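Local coordinates for protein putative hydrolase (Shewanella frigidimarina, PDB 3LHO) that probably acts as an iron(II)-dependent dioxygenase of the 2-oxoadipate dioxygenase/decarboxylase family, at residues Thr4-Leu9 / Pro89-Val94; Leu44-Ile49 / Ser55-His60; Gly70-Glu75 / Lys93-Glu98. All blocks are in the same frame, centred on the assembly; numbering follows the deposited sequence.

Contact 1: Thr4-Leu9 / Pro89-Val94; sequences TDVNAL and PKQPKV. With SO4 (sulfate ion), chain E.
The flat carboxamide of Gln91 lies against both methyls of Val6, with OE1 3.6 Å from Val6 CG2 and NE2 3.7 Å from Val6 CG1. Val6 is turned with CG1 between its backbone N and carbonyl carbon (chi1 61°), which presents both branches to the amide. Gln91 is bent at chi2, and its NE2 donates to Asn7 OD1 over 2.9 Å at 163°. The acceptor lies close to the glutamine's amide plane, yet the donor stands above the carbonyl plane of Asn7, the two amide planes being 50° apart. One water donates both to Gln91 OE1, at 2.7 Å, and to Asn7 OD1, at 3.3 Å, so both ends of the glutamine amide are engaged, which is consistent with the amide orientation modelled. With only a methyl at this position, as in an alanine, Asn7 OD1 is likely to lose its side-chain donor and the Val6 methyls their flat cover. Helix 6-20 starts at this point: Asp5 is its N-cap, its OD1 accepting from Ala8 N at 2.9 Å, a role suited to a short carboxylate. A sulfate, probably from the crystallisation liquor, takes a hydrogen bond from Thr4 OG1 to its O4 at 3.0 Å and is also held by Asp5 N. Gln91 belongs to the loop that leads from strand 79-85 into strand 93-99, and it also packs on Phe10 and Tyr66. The first turn of helix 6-20 thus rests on the entrance to strand 93-99, while Leu9 and Val94 each touch Phe61 of helix 54-62.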
ATOM      1  N   THR A   4      -8.539  18.554   3.349  1.00 28.76           N
ATOM      2  CA  THR A   4      -8.318  19.205   4.649  1.00 31.34           C
ATOM      3  C   THR A   4      -8.719  18.292   5.841  1.00 32.55           C
ATOM      4  O   THR A   4      -8.350  18.546   6.988  1.00 34.13           O
ATOM      5  CB  THR A   4      -9.088  20.520   4.719  1.00 31.52           C
ATOM      6  OG1 THR A   4     -10.480  20.260   4.498  1.00 35.04           O
ATOM      7  CG2 THR A   4      -8.582  21.513   3.631  1.00 29.17           C
ATOM      8  N   ASP A   5      -9.451  17.224   5.559  1.00 29.71           N
ATOM      9  CA  ASP A   5      -9.912  16.305   6.596  1.00 27.84           C
ATOM     10  C   ASP A   5      -9.396  14.875   6.353  1.00 24.09           C
ATOM     11  O   ASP A   5      -9.586  14.298   5.276  1.00 19.27           O
ATOM     12  CB  ASP A   5     -11.429  16.314   6.635  1.00 30.00           C
ATOM     13  CG  ASP A   5     -11.979  15.443   7.736  1.00 31.33           C
ATOM     14  OD1 ASP A   5     -12.019  14.237   7.518  1.00 23.45           O
ATOM     15  OD2 ASP A   5     -12.364  15.959   8.805  1.00 46.18           O
ATOM     16  N   VAL A   6      -8.727  14.348   7.384  1.00 22.01           N
ATOM     17  CA  VAL A   6      -8.064  13.049   7.373  1.00 21.73           C
ATOM     18  C   VAL A   6      -9.070  11.937   7.135  1.00 21.70           C
ATOM     19  O   VAL A   6      -8.812  11.059   6.327  1.00 17.91           O
ATOM     20  CB  VAL A   6      -7.241  12.834   8.650  1.00 19.61           C
ATOM     21  CG1 VAL A   6      -8.117  12.860   9.907  1.00 26.06           C
ATOM     22  CG2 VAL A   6      -6.414  11.551   8.553  1.00 19.38           C
ATOM     23  N   ASN A   7     -10.265  12.043   7.732  1.00 20.73           N
ATOM     24  CA  ASN A   7     -11.266  11.011   7.508  1.00 22.62           C
ATOM     25  C   ASN A   7     -11.724  10.982   6.074  1.00 22.88           C
ATOM     26  O   ASN A   7     -11.847   9.918   5.512  1.00 23.87           O
ATOM     27  CB  ASN A   7     -12.440  11.128   8.484  1.00 22.90           C
ATOM     28  CG  ASN A   7     -12.022  10.832   9.885  1.00 24.64           C
ATOM     29  OD1 ASN A   7     -11.361   9.827  10.153  1.00 23.55           O
ATOM     30  ND2 ASN A   7     -12.354  11.731  10.799  1.00 31.91           N
ATOM     31  N   ALA A   8     -11.953  12.153   5.478  1.00 22.40           N
ATOM     32  CA  ALA A   8     -12.347  12.242   4.087  1.00 21.51           C
ATOM     33  C   ALA A   8     -11.297  11.653   3.137  1.00 19.93           C
ATOM     34  O   ALA A   8     -11.650  11.013   2.155  1.00 18.31           O
ATOM     35  CB  ALA A   8     -12.645  13.702   3.711  1.00 20.38           C
ATOM     36  N   LEU A   9     -10.004  11.864   3.429  1.00 21.70           N
ATOM     37  CA  LEU A   9      -8.929  11.336   2.583  1.00 20.06           C
ATOM     38  C   LEU A   9      -8.911   9.815   2.563  1.00 19.56           C
ATOM     39  O   LEU A   9      -8.917   9.201   1.499  1.00 16.92           O
ATOM     40  CB  LEU A   9      -7.552  11.884   3.016  1.00 15.72           C
ATOM     41  CG  LEU A   9      -6.298  11.381   2.303  1.00 19.90           C
ATOM     42  CD1 LEU A   9      -6.429  11.518   0.770  1.00 24.57           C
ATOM     43  CD2 LEU A   9      -5.085  12.121   2.797  1.00 17.53           C
ATOM     44  N   PRO A  89      -4.569   8.283  17.457  1.00 20.25           N
ATOM     45  CA  PRO A  89      -4.189   6.863  17.288  1.00 20.18           C
ATOM     46  C   PRO A  89      -5.181   6.020  16.496  1.00 18.22           C
ATOM     47  O   PRO A  89      -4.811   4.961  16.031  1.00 22.14           O
ATOM     48  CB  PRO A  89      -4.085   6.355  18.729  1.00 22.15           C
ATOM     49  CG  PRO A  89      -5.088   7.165  19.451  1.00 21.68           C
ATOM     50  CD  PRO A  89      -4.952   8.564  18.858  1.00 22.01           C
ATOM     51  N   LYS A  90      -6.419   6.483  16.293  1.00 17.02           N
ATOM     52  CA  LYS A  90      -7.355   5.780  15.408  1.00 20.10           C
ATOM     53  C   LYS A  90      -6.939   5.833  13.927  1.00 18.32           C
ATOM     54  O   LYS A  90      -7.419   5.036  13.133  1.00 22.98           O
ATOM     55  CB  LYS A  90      -8.759   6.374  15.499  1.00 18.79           C
ATOM     56  CG  LYS A  90      -9.447   6.167  16.852  1.00 35.29           C
ATOM     57  CD  LYS A  90     -10.940   6.523  16.767  1.00 42.78           C
ATOM     58  CE  LYS A  90     -11.647   6.446  18.131  1.00 55.53           C
ATOM     59  NZ  LYS A  90     -11.392   7.637  19.010  1.00 56.05           N
ATOM     60  N   GLN A  91      -6.113   6.816  13.563  1.00 14.80           N
ATOM     61  CA  GLN A  91      -5.755   7.016  12.180  1.00 17.03           C
ATOM     62  C   GLN A  91      -4.630   6.063  11.809  1.00 15.78           C
ATOM     63  O   GLN A  91      -3.789   5.720  12.634  1.00 18.12           O
ATOM     64  CB  GLN A  91      -5.403   8.487  11.897  1.00 13.58           C
ATOM     65  CG  GLN A  91      -6.551   9.491  12.140  1.00 18.92           C
ATOM     66  CD  GLN A  91      -7.743   9.236  11.269  1.00 21.68           C
ATOM     67  OE1 GLN A  91      -7.644   8.617  10.208  1.00 22.52           O
ATOM     68  NE2 GLN A  91      -8.887   9.698  11.712  1.00 24.22           N
ATOM     69  N   PRO A  92      -4.647   5.575  10.568  1.00 15.55           N
ATOM     70  CA  PRO A  92      -3.614   4.657  10.181  1.00 15.79           C
ATOM     71  C   PRO A  92      -2.224   5.299  10.107  1.00 15.15           C
ATOM     72  O   PRO A  92      -2.095   6.479   9.783  1.00 16.49           O
ATOM     73  CB  PRO A  92      -4.079   4.203   8.784  1.00 15.39           C
ATOM     74  CG  PRO A  92      -5.016   5.230   8.314  1.00 22.91           C
ATOM     75  CD  PRO A  92      -5.679   5.745   9.532  1.00 15.61           C
ATOM     76  N   LYS A  93      -1.171   4.530  10.343  1.00 15.94           N
ATOM     77  CA  LYS A  93       0.108   4.932   9.887  1.00 16.55           C
ATOM     78  C   LYS A  93       0.118   4.925   8.367  1.00 14.51           C
ATOM     79  O   LYS A  93      -0.583   4.161   7.745  1.00 16.04           O
ATOM     80  CB  LYS A  93       1.229   3.971  10.378  1.00 14.77           C
ATOM     81  CG  LYS A  93       1.324   3.845  11.882  1.00 18.89           C
ATOM     82  CD  LYS A  93       2.426   2.847  12.219  1.00 23.81           C
ATOM     83  CE  LYS A  93       2.290   2.298  13.597  1.00 37.52           C
ATOM     84  NZ  LYS A  93       1.158   1.327  13.618  1.00 42.07           N
ATOM     85  N   VAL A  94       0.977   5.753   7.796  1.00 16.39           N
ATOM     86  CA  VAL A  94       1.133   5.900   6.372  1.00 15.16           C
ATOM     87  C   VAL A  94       2.569   5.538   5.973  1.00 18.85           C
ATOM     88  O   VAL A  94       3.539   6.146   6.399  1.00 18.15           O
ATOM     89  CB  VAL A  94       0.737   7.328   5.907  1.00 16.80           C
ATOM     90  CG1 VAL A  94       1.074   7.505   4.400  1.00 12.24           C
ATOM     91  CG2 VAL A  94      -0.739   7.576   6.238  1.00 17.36           C
TER
HETATM   92  S   SO4 E 270     -11.867  17.370   2.603  0.50 43.47           S
HETATM   93  O1  SO4 E 270     -13.061  17.364   3.446  0.50 41.90           O
HETATM   94  O2  SO4 E 270     -10.730  16.906   3.378  0.50 36.01           O
HETATM   95  O3  SO4 E 270     -12.078  16.470   1.464  0.50 35.87           O
HETATM   96  O4  SO4 E 270     -11.563  18.726   2.148  0.50 43.51           O
HETATM   97  O   HOH W   1      -9.648   7.350   8.872  1.00 33.69           O

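Contact 2: Leu44-Ile49 / Ser55-His60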
ATOM      1  N   LEU A  44       1.651   3.224   0.102  1.00 14.06           N
ATOM      2  CA  LEU A  44       1.670   3.859  -1.215  1.00 16.13           C
ATOM      3  C   LEU A  44       3.040   3.700  -1.851  1.00 17.06           C
ATOM      4  O   LEU A  44       4.028   3.502  -1.134  1.00 16.47           O
ATOM      5  CB  LEU A  44       1.312   5.349  -1.084  1.00 18.71           C
ATOM      6  CG  LEU A  44       0.028   5.734  -0.382  1.00 16.94           C
ATOM      7  CD1 LEU A  44      -0.002   7.289  -0.207  1.00 17.03           C
ATOM      8  CD2 LEU A  44      -1.233   5.286  -1.166  1.00 19.12           C
ATOM      9  N   ARG A  45       3.101   3.789  -3.181  1.00 19.18           N
ATOM     10  CA  ARG A  45       4.336   3.522  -3.932  1.00 15.15           C
ATOM     11  C   ARG A  45       4.573   4.624  -4.941  1.00 20.19           C
ATOM     12  O   ARG A  45       3.637   5.189  -5.444  1.00 13.22           O
ATOM     13  CB  ARG A  45       4.151   2.256  -4.735  1.00 13.18           C
ATOM     14  CG  ARG A  45       3.983   1.014  -3.866  1.00 17.86           C
ATOM     15  CD  ARG A  45       3.842  -0.188  -4.730  1.00 20.30           C
ATOM     16  NE  ARG A  45       4.042  -1.401  -3.952  1.00 18.07           N
ATOM     17  CZ  ARG A  45       4.119  -2.635  -4.439  1.00 24.37           C
ATOM     18  NH1 ARG A  45       3.996  -2.863  -5.733  1.00 19.40           N
ATOM     19  NH2 ARG A  45       4.329  -3.656  -3.608  1.00 24.72           N
ATOM     20  N   THR A  46       5.821   4.880  -5.299  1.00 17.13           N
ATOM     21  CA  THR A  46       6.110   5.835  -6.383  1.00 16.02           C
ATOM     22  C   THR A  46       7.544   5.608  -6.837  1.00 18.22           C
ATOM     23  O   THR A  46       8.160   4.590  -6.438  1.00 14.13           O
ATOM     24  CB  THR A  46       5.878   7.294  -5.958  1.00 17.96           C
ATOM     25  OG1 THR A  46       5.902   8.151  -7.124  1.00 14.46           O
ATOM     26  CG2 THR A  46       6.910   7.749  -4.944  1.00 13.81           C
ATOM     27  N   PHE A  47       8.037   6.478  -7.719  1.00 15.10           N
ATOM     28  CA  PHE A  47       9.455   6.468  -8.145  1.00 17.56           C
ATOM     29  C   PHE A  47      10.192   7.681  -7.625  1.00 16.27           C
ATOM     30  O   PHE A  47       9.578   8.704  -7.358  1.00 15.84           O
ATOM     31  CB  PHE A  47       9.533   6.490  -9.672  1.00 16.62           C
ATOM     32  CG  PHE A  47       8.790   5.372 -10.340  1.00 18.37           C
ATOM     33  CD1 PHE A  47       9.292   4.111 -10.360  1.00 13.50           C
ATOM     34  CD2 PHE A  47       7.581   5.605 -10.966  1.00 12.45           C
ATOM     35  CE1 PHE A  47       8.620   3.078 -10.988  1.00 18.17           C
ATOM     36  CE2 PHE A  47       6.909   4.584 -11.585  1.00 19.34           C
ATOM     37  CZ  PHE A  47       7.427   3.314 -11.584  1.00 13.50           C
ATOM     38  N   ASN A  48      11.527   7.606  -7.521  1.00 15.22           N
ATOM     39  CA  ASN A  48      12.317   8.759  -7.079  1.00 14.64           C
ATOM     40  C   ASN A  48      12.554   9.821  -8.203  1.00 14.93           C
ATOM     41  O   ASN A  48      13.671  10.304  -8.449  1.00 18.30           O
ATOM     42  CB  ASN A  48      13.635   8.264  -6.472  1.00 12.74           C
ATOM     43  CG  ASN A  48      14.557   7.723  -7.527  1.00 19.92           C
ATOM     44  OD1 ASN A  48      14.110   7.327  -8.624  1.00 14.60           O
ATOM     45  ND2 ASN A  48      15.837   7.773  -7.254  1.00 16.84           N
ATOM     46  N   ILE A  49      11.478  10.180  -8.891  1.00 15.30           N
ATOM     47  CA  ILE A  49      11.495  11.182  -9.958  1.00 16.44           C
ATOM     48  C   ILE A  49      10.801  12.405  -9.288  1.00 16.63           C
ATOM     49  O   ILE A  49       9.707  12.255  -8.699  1.00 16.46           O
ATOM     50  CB  ILE A  49      10.718  10.676 -11.203  1.00 18.01           C
ATOM     51  CG1 ILE A  49      11.485   9.521 -11.884  1.00 17.02           C
ATOM     52  CG2 ILE A  49      10.456  11.812 -12.204  1.00 19.83           C
ATOM     53  CD1 ILE A  49      10.796   8.817 -13.003  1.00 18.27           C
ATOM     54  N   SER A  55       8.306  12.656  -1.260  1.00 12.83           N
ATOM     55  CA  SER A  55       7.996  13.892  -0.559  1.00 17.07           C
ATOM     56  C   SER A  55       6.715  14.473  -1.145  1.00 15.66           C
ATOM     57  O   SER A  55       5.928  15.030  -0.419  1.00 16.51           O
ATOM     58  CB  SER A  55       9.130  14.886  -0.674  1.00 19.62           C
ATOM     59  OG  SER A  55      10.279  14.308  -0.021  1.00 25.42           O
ATOM     60  N   VAL A  56       6.526  14.284  -2.445  1.00 13.20           N
ATOM     61  CA  VAL A  56       5.297  14.813  -3.090  1.00 12.76           C
ATOM     62  C   VAL A  56       4.023  14.106  -2.573  1.00 15.53           C
ATOM     63  O   VAL A  56       2.958  14.759  -2.310  1.00 15.13           O
ATOM     64  CB  VAL A  56       5.401  14.651  -4.591  1.00 16.47           C
ATOM     65  CG1 VAL A  56       4.093  15.029  -5.270  1.00 14.47           C
ATOM     66  CG2 VAL A  56       6.549  15.523  -5.116  1.00 18.86           C
ATOM     67  N   LEU A  57       4.090  12.779  -2.468  1.00 13.72           N
ATOM     68  CA  LEU A  57       2.982  12.007  -1.934  1.00 15.07           C
ATOM     69  C   LEU A  57       2.801  12.340  -0.467  1.00 15.69           C
ATOM     70  O   LEU A  57       1.682  12.464  -0.000  1.00 14.16           O
ATOM     71  CB  LEU A  57       3.204  10.498  -2.093  1.00 13.61           C
ATOM     72  CG  LEU A  57       2.826   9.881  -3.469  1.00 14.71           C
ATOM     73  CD1 LEU A  57       3.726  10.318  -4.627  1.00 15.39           C
ATOM     74  CD2 LEU A  57       2.773   8.361  -3.392  1.00 15.13           C
ATOM     75  N   ALA A  58       3.900  12.436   0.277  1.00 13.69           N
ATOM     76  CA  ALA A  58       3.837  12.671   1.724  1.00 15.93           C
ATOM     77  C   ALA A  58       3.122  13.978   2.105  1.00 20.25           C
ATOM     78  O   ALA A  58       2.461  14.036   3.154  1.00 16.45           O
ATOM     79  CB  ALA A  58       5.259  12.624   2.347  1.00 13.92           C
ATOM     80  N   LYS A  59       3.203  14.987   1.232  1.00 17.00           N
ATOM     81  CA  LYS A  59       2.588  16.293   1.505  1.00 20.60           C
ATOM     82  C   LYS A  59       1.074  16.189   1.656  1.00 19.58           C
ATOM     83  O   LYS A  59       0.451  17.013   2.335  1.00 19.95           O
ATOM     84  CB  LYS A  59       2.931  17.325   0.418  1.00 20.04           C
ATOM     85  CG  LYS A  59       4.275  17.994   0.579  1.00 27.41           C
ATOM     86  CD  LYS A  59       4.241  19.051   1.676  1.00 34.72           C
ATOM     87  CE  LYS A  59       5.582  19.765   1.760  1.00 39.41           C
ATOM     88  NZ  LYS A  59       5.680  20.560   3.027  1.00 46.91           N
ATOM     89  N   HIS A  60       0.477  15.190   1.013  1.00 16.91           N
ATOM     90  CA  HIS A  60      -0.973  14.948   1.163  1.00 16.21           C
ATOM     91  C   HIS A  60      -1.312  14.557   2.578  1.00 15.72           C
ATOM     92  O   HIS A  60      -2.442  14.684   2.997  1.00 18.26           O
ATOM     93  CB  HIS A  60      -1.484  13.927   0.137  1.00 13.76           C
ATOM     94  CG  HIS A  60      -1.447  14.455  -1.255  1.00 14.68           C
ATOM     95  ND1 HIS A  60      -2.568  14.967  -1.883  1.00 19.04           N
ATOM     96  CD2 HIS A  60      -0.415  14.644  -2.113  1.00 13.41           C
ATOM     97  CE1 HIS A  60      -2.224  15.438  -3.067  1.00 17.82           C
ATOM     98  NE2 HIS A  60      -0.929  15.265  -3.233  1.00 20.81           N
TER
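Leu57 reaches from helix 54-62 to strand 39-47 and divides its two methyls between Leu44 and Thr46, alternate residues of the strand. Its CG is anti to the carbonyl carbon (chi1 -83°), and with chi2 at 68° the fork lies along the helix-facing side of the strand: CD2 is 4.1 Å from Leu44 CB and 3.9 Å from Arg45 O, while CD1 is 3.9 Å from Thr46 CB. Thr46 and Leu57 meet tip to tip. The threonine has OG1 anti to its backbone N, and although this oxygen is near Leu57 CD1, its polar needs are met by hydrogen bonds with Val52 O and Tyr161 OH. A beta-branched residue with a small hydroxyl therefore serves two ends, offering carbon to the helix and oxygen to the loop. Strand alternation sends Leu44 and Thr46 toward the helix and Arg45 away from it, to the other face, where it makes a cation-pi contact with Trp155 of helix 151-159. The short axes run 9.5 Å apart at 147°, roughly antiparallel, as expected for a helix returning over the strand that precedes it. This is the first half of a beta-alpha-beta unit, strand 39-47 to helix 54-62 to strand 67-74, and it opens a beta-alpha-beta-beta-beta module of the glyoxalase clan.

Contact 3: Gly70-Glu75 / Lys93-Glu98. With SO4 (sulfate ion), chain D.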
ATOM      1  N   GLY A  70       9.753   7.662  10.694  1.00 19.77           N
ATOM      2  CA  GLY A  70      10.660   6.514  10.454  1.00 20.38           C
ATOM      3  C   GLY A  70      11.197   6.504   9.033  1.00 21.20           C
ATOM      4  O   GLY A  70      10.454   6.821   8.123  1.00 17.87           O
ATOM      5  N   ASP A  71      12.491   6.204   8.864  1.00 18.89           N
ATOM      6  CA  ASP A  71      13.192   6.129   7.565  1.00 20.40           C
ATOM      7  C   ASP A  71      13.662   4.687   7.359  1.00 21.30           C
ATOM      8  O   ASP A  71      14.128   4.066   8.302  1.00 19.93           O
ATOM      9  CB  ASP A  71      14.409   7.066   7.561  1.00 19.62           C
ATOM     10  CG  ASP A  71      14.037   8.533   7.372  1.00 26.70           C
ATOM     11  OD1 ASP A  71      12.824   8.841   7.276  1.00 21.35           O
ATOM     12  OD2 ASP A  71      14.955   9.371   7.314  1.00 22.23           O
ATOM     13  N   TYR A  72      13.499   4.159   6.150  1.00 19.84           N
ATOM     14  CA  TYR A  72      13.838   2.764   5.835  1.00 21.86           C
ATOM     15  C   TYR A  72      14.538   2.677   4.486  1.00 20.87           C
ATOM     16  O   TYR A  72      14.228   3.411   3.568  1.00 17.29           O
ATOM     17  CB  TYR A  72      12.562   1.921   5.738  1.00 21.94           C
ATOM     18  CG  TYR A  72      11.665   2.056   6.942  1.00 24.67           C
ATOM     19  CD1 TYR A  72      11.883   1.291   8.076  1.00 24.13           C
ATOM     20  CD2 TYR A  72      10.628   2.968   6.957  1.00 18.33           C
ATOM     21  CE1 TYR A  72      11.057   1.428   9.204  1.00 31.25           C
ATOM     22  CE2 TYR A  72       9.809   3.124   8.063  1.00 20.13           C
ATOM     23  CZ  TYR A  72      10.010   2.336   9.174  1.00 22.83           C
ATOM     24  OH  TYR A  72       9.214   2.501  10.274  1.00 24.95           O
ATOM     25  N   LYS A  73      15.466   1.741   4.352  1.00 24.07           N
ATOM     26  CA  LYS A  73      16.031   1.397   3.055  1.00 23.09           C
ATOM     27  C   LYS A  73      15.838  -0.101   2.824  1.00 25.92           C
ATOM     28  O   LYS A  73      16.129  -0.896   3.707  1.00 27.10           O
ATOM     29  CB  LYS A  73      17.509   1.744   3.020  1.00 28.61           C
ATOM     30  CG  LYS A  73      18.181   1.509   1.622  1.00 34.26           C
ATOM     31  CD  LYS A  73      19.505   2.302   1.517  1.00 43.60           C
ATOM     32  CE  LYS A  73      19.853   2.721   0.068  1.00 50.52           C
ATOM     33  NZ  LYS A  73      20.348   4.149   0.021  1.00 48.76           N
ATOM     34  N   PHE A  74      15.336  -0.485   1.661  1.00 25.60           N
ATOM     35  CA  PHE A  74      15.249  -1.913   1.283  1.00 26.99           C
ATOM     36  C   PHE A  74      16.158  -2.221   0.088  1.00 25.24           C
ATOM     37  O   PHE A  74      15.849  -1.893  -1.047  1.00 24.05           O
ATOM     38  CB  PHE A  74      13.785  -2.249   1.017  1.00 26.67           C
ATOM     39  CG  PHE A  74      12.916  -2.022   2.222  1.00 32.99           C
ATOM     40  CD1 PHE A  74      12.907  -2.942   3.265  1.00 40.56           C
ATOM     41  CD2 PHE A  74      12.154  -0.869   2.352  1.00 27.02           C
ATOM     42  CE1 PHE A  74      12.126  -2.716   4.411  1.00 39.87           C
ATOM     43  CE2 PHE A  74      11.355  -0.648   3.479  1.00 30.52           C
ATOM     44  CZ  PHE A  74      11.343  -1.567   4.506  1.00 34.56           C
ATOM     45  N   GLU A  75      17.300  -2.840   0.355  1.00 26.72           N
ATOM     46  CA  GLU A  75      18.367  -2.935  -0.651  1.00 29.58           C
ATOM     47  C   GLU A  75      18.019  -3.833  -1.817  1.00 30.22           C
ATOM     48  O   GLU A  75      18.174  -3.445  -2.967  1.00 32.46           O
ATOM     49  CB  GLU A  75      19.674  -3.432  -0.029  1.00 31.26           C
ATOM     50  CG  GLU A  75      20.898  -2.861  -0.720  1.00 40.86           C
ATOM     51  CD  GLU A  75      20.989  -1.351  -0.535  1.00 53.67           C
ATOM     52  OE1 GLU A  75      20.783  -0.892   0.616  1.00 54.07           O
ATOM     53  OE2 GLU A  75      21.237  -0.634  -1.538  1.00 55.97           O
ATOM     54  N   LYS A  93      -1.171   4.530  10.343  1.00 15.94           N
ATOM     55  CA  LYS A  93       0.108   4.932   9.887  1.00 16.55           C
ATOM     56  C   LYS A  93       0.118   4.925   8.367  1.00 14.51           C
ATOM     57  O   LYS A  93      -0.583   4.161   7.745  1.00 16.04           O
ATOM     58  CB  LYS A  93       1.229   3.971  10.378  1.00 14.77           C
ATOM     59  CG  LYS A  93       1.324   3.845  11.882  1.00 18.89           C
ATOM     60  CD  LYS A  93       2.426   2.847  12.219  1.00 23.81           C
ATOM     61  CE  LYS A  93       2.290   2.298  13.597  1.00 37.52           C
ATOM     62  NZ  LYS A  93       1.158   1.327  13.618  1.00 42.07           N
ATOM     63  N   VAL A  94       0.977   5.753   7.796  1.00 16.39           N
ATOM     64  CA  VAL A  94       1.133   5.900   6.372  1.00 15.16           C
ATOM     65  C   VAL A  94       2.569   5.538   5.973  1.00 18.85           C
ATOM     66  O   VAL A  94       3.539   6.146   6.399  1.00 18.15           O
ATOM     67  CB  VAL A  94       0.737   7.328   5.907  1.00 16.80           C
ATOM     68  CG1 VAL A  94       1.074   7.505   4.400  1.00 12.24           C
ATOM     69  CG2 VAL A  94      -0.739   7.576   6.238  1.00 17.36           C
ATOM     70  N   PHE A  95       2.669   4.479   5.197  1.00 17.28           N
ATOM     71  CA  PHE A  95       3.926   3.971   4.730  1.00 19.81           C
ATOM     72  C   PHE A  95       4.046   4.340   3.242  1.00 19.15           C
ATOM     73  O   PHE A  95       3.155   3.977   2.432  1.00 15.46           O
ATOM     74  CB  PHE A  95       3.931   2.467   4.884  1.00 19.37           C
ATOM     75  CG  PHE A  95       5.245   1.838   4.560  1.00 23.84           C
ATOM     76  CD1 PHE A  95       6.286   1.822   5.485  1.00 26.70           C
ATOM     77  CD2 PHE A  95       5.436   1.255   3.290  1.00 34.68           C
ATOM     78  CE1 PHE A  95       7.538   1.230   5.165  1.00 21.50           C
ATOM     79  CE2 PHE A  95       6.643   0.664   2.950  1.00 19.26           C
ATOM     80  CZ  PHE A  95       7.718   0.645   3.900  1.00 22.42           C
ATOM     81  N   ILE A  96       5.113   5.069   2.904  1.00 16.49           N
ATOM     82  CA  ILE A  96       5.329   5.538   1.519  1.00 17.55           C
ATOM     83  C   ILE A  96       6.717   5.126   1.084  1.00 18.80           C
ATOM     84  O   ILE A  96       7.730   5.422   1.736  1.00 18.58           O
ATOM     85  CB  ILE A  96       5.088   7.053   1.304  1.00 15.96           C
ATOM     86  CG1 ILE A  96       3.785   7.551   1.924  1.00 16.03           C
ATOM     87  CG2 ILE A  96       5.172   7.385  -0.225  1.00 12.56           C
ATOM     88  CD1 ILE A  96       3.591   9.123   1.784  1.00 13.20           C
ATOM     89  N   SER A  97       6.781   4.349  -0.003  1.00 18.68           N
ATOM     90  CA  SER A  97       8.084   3.945  -0.531  1.00 16.22           C
ATOM     91  C   SER A  97       8.283   4.516  -1.943  1.00 17.67           C
ATOM     92  O   SER A  97       7.325   4.997  -2.576  1.00 13.72           O
ATOM     93  CB  SER A  97       8.215   2.428  -0.519  1.00 16.42           C
ATOM     94  OG  SER A  97       7.318   1.796  -1.426  1.00 15.56           O
ATOM     95  N   GLU A  98       9.530   4.564  -2.390  1.00 18.26           N
ATOM     96  CA  GLU A  98       9.835   4.970  -3.760  1.00 18.65           C
ATOM     97  C   GLU A  98      10.940   4.088  -4.311  1.00 16.89           C
ATOM     98  O   GLU A  98      11.901   3.839  -3.633  1.00 15.44           O
ATOM     99  CB  GLU A  98      10.255   6.443  -3.888  1.00 17.25           C
ATOM    100  CG  GLU A  98      11.527   6.820  -3.247  1.00 20.19           C
ATOM    101  CD  GLU A  98      11.849   8.308  -3.382  1.00 24.44           C
ATOM    102  OE1 GLU A  98      11.027   9.154  -3.857  1.00 18.31           O
ATOM    103  OE2 GLU A  98      12.926   8.641  -2.947  1.00 18.20           O
TER
HETATM  104  S   SO4 D 269      16.742  -5.696   2.437  1.00 76.97           S
HETATM  105  O1  SO4 D 269      15.490  -5.493   3.157  1.00 83.81           O
HETATM  106  O2  SO4 D 269      17.428  -6.858   2.995  1.00 82.40           O
HETATM  107  O3  SO4 D 269      16.456  -5.936   1.023  1.00 77.71           O
HETATM  108  O4  SO4 D 269      17.582  -4.512   2.610  1.00 79.04           O
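Strands 67-74 and 93-99 run parallel but are two places apart in the sheet, with 79-85 between them, so even the nearest CA atoms, those of Tyr72 and Ser97, are 8.7 Å apart. Aromatic side chains bridge this distance. Phe95, with CG anti to the backbone N (chi1 -174°), leans its ring over the intervening strand, where it also touches Ala81. Its CE1 comes 4.0 Å from Tyr72 CD2, and the two rings meet obliquely, with planes 47° apart and centroids 5.9 Å apart. The adjacent ring atom, Phe95 CZ, lies 3.9 Å from Phe74 CE2, which approaches the edge of Phe95 in its plane. Tyr72 and Phe74, two residues apart, point to the same side of their strand and so can share one partner. Tyr72 OH is hydrogen-bonded to His83 ND1, and Gly70 brings no side chain to collide with that hydroxyl. Phe251 also packs on Phe95, whose side chain lies about 6 Å from the bound nickel. Between the two strands themselves only ring carbons meet, so the contact rests on van der Waals packing and not on directed bonds; the polar end of Tyr72 is used by His83.

In the fold
From the N terminus, helix 6-20 begins at contact 1, which closes the longest loop by joining residues 4-9 to 89-94. Contact 2 is nested inside that loop, and it folds helix 54-62 back over strand 39-47 after a short connection. Contact 3 opens next, at strand 67-74, and closes on strand 93-99 across the hairpin partner 79-85; it ends on the same stretch as contact 1, sharing Lys93 and Val94. Strand 93-99 is the common element: its neighbour 39-47 carries contact 2, with Leu44 N lying 2.9 Å from Phe95 O. Together they pack the N-terminal helix and helix 54-62 against one mixed sheet and link its edge strand 67-74 with 93-99, two places in.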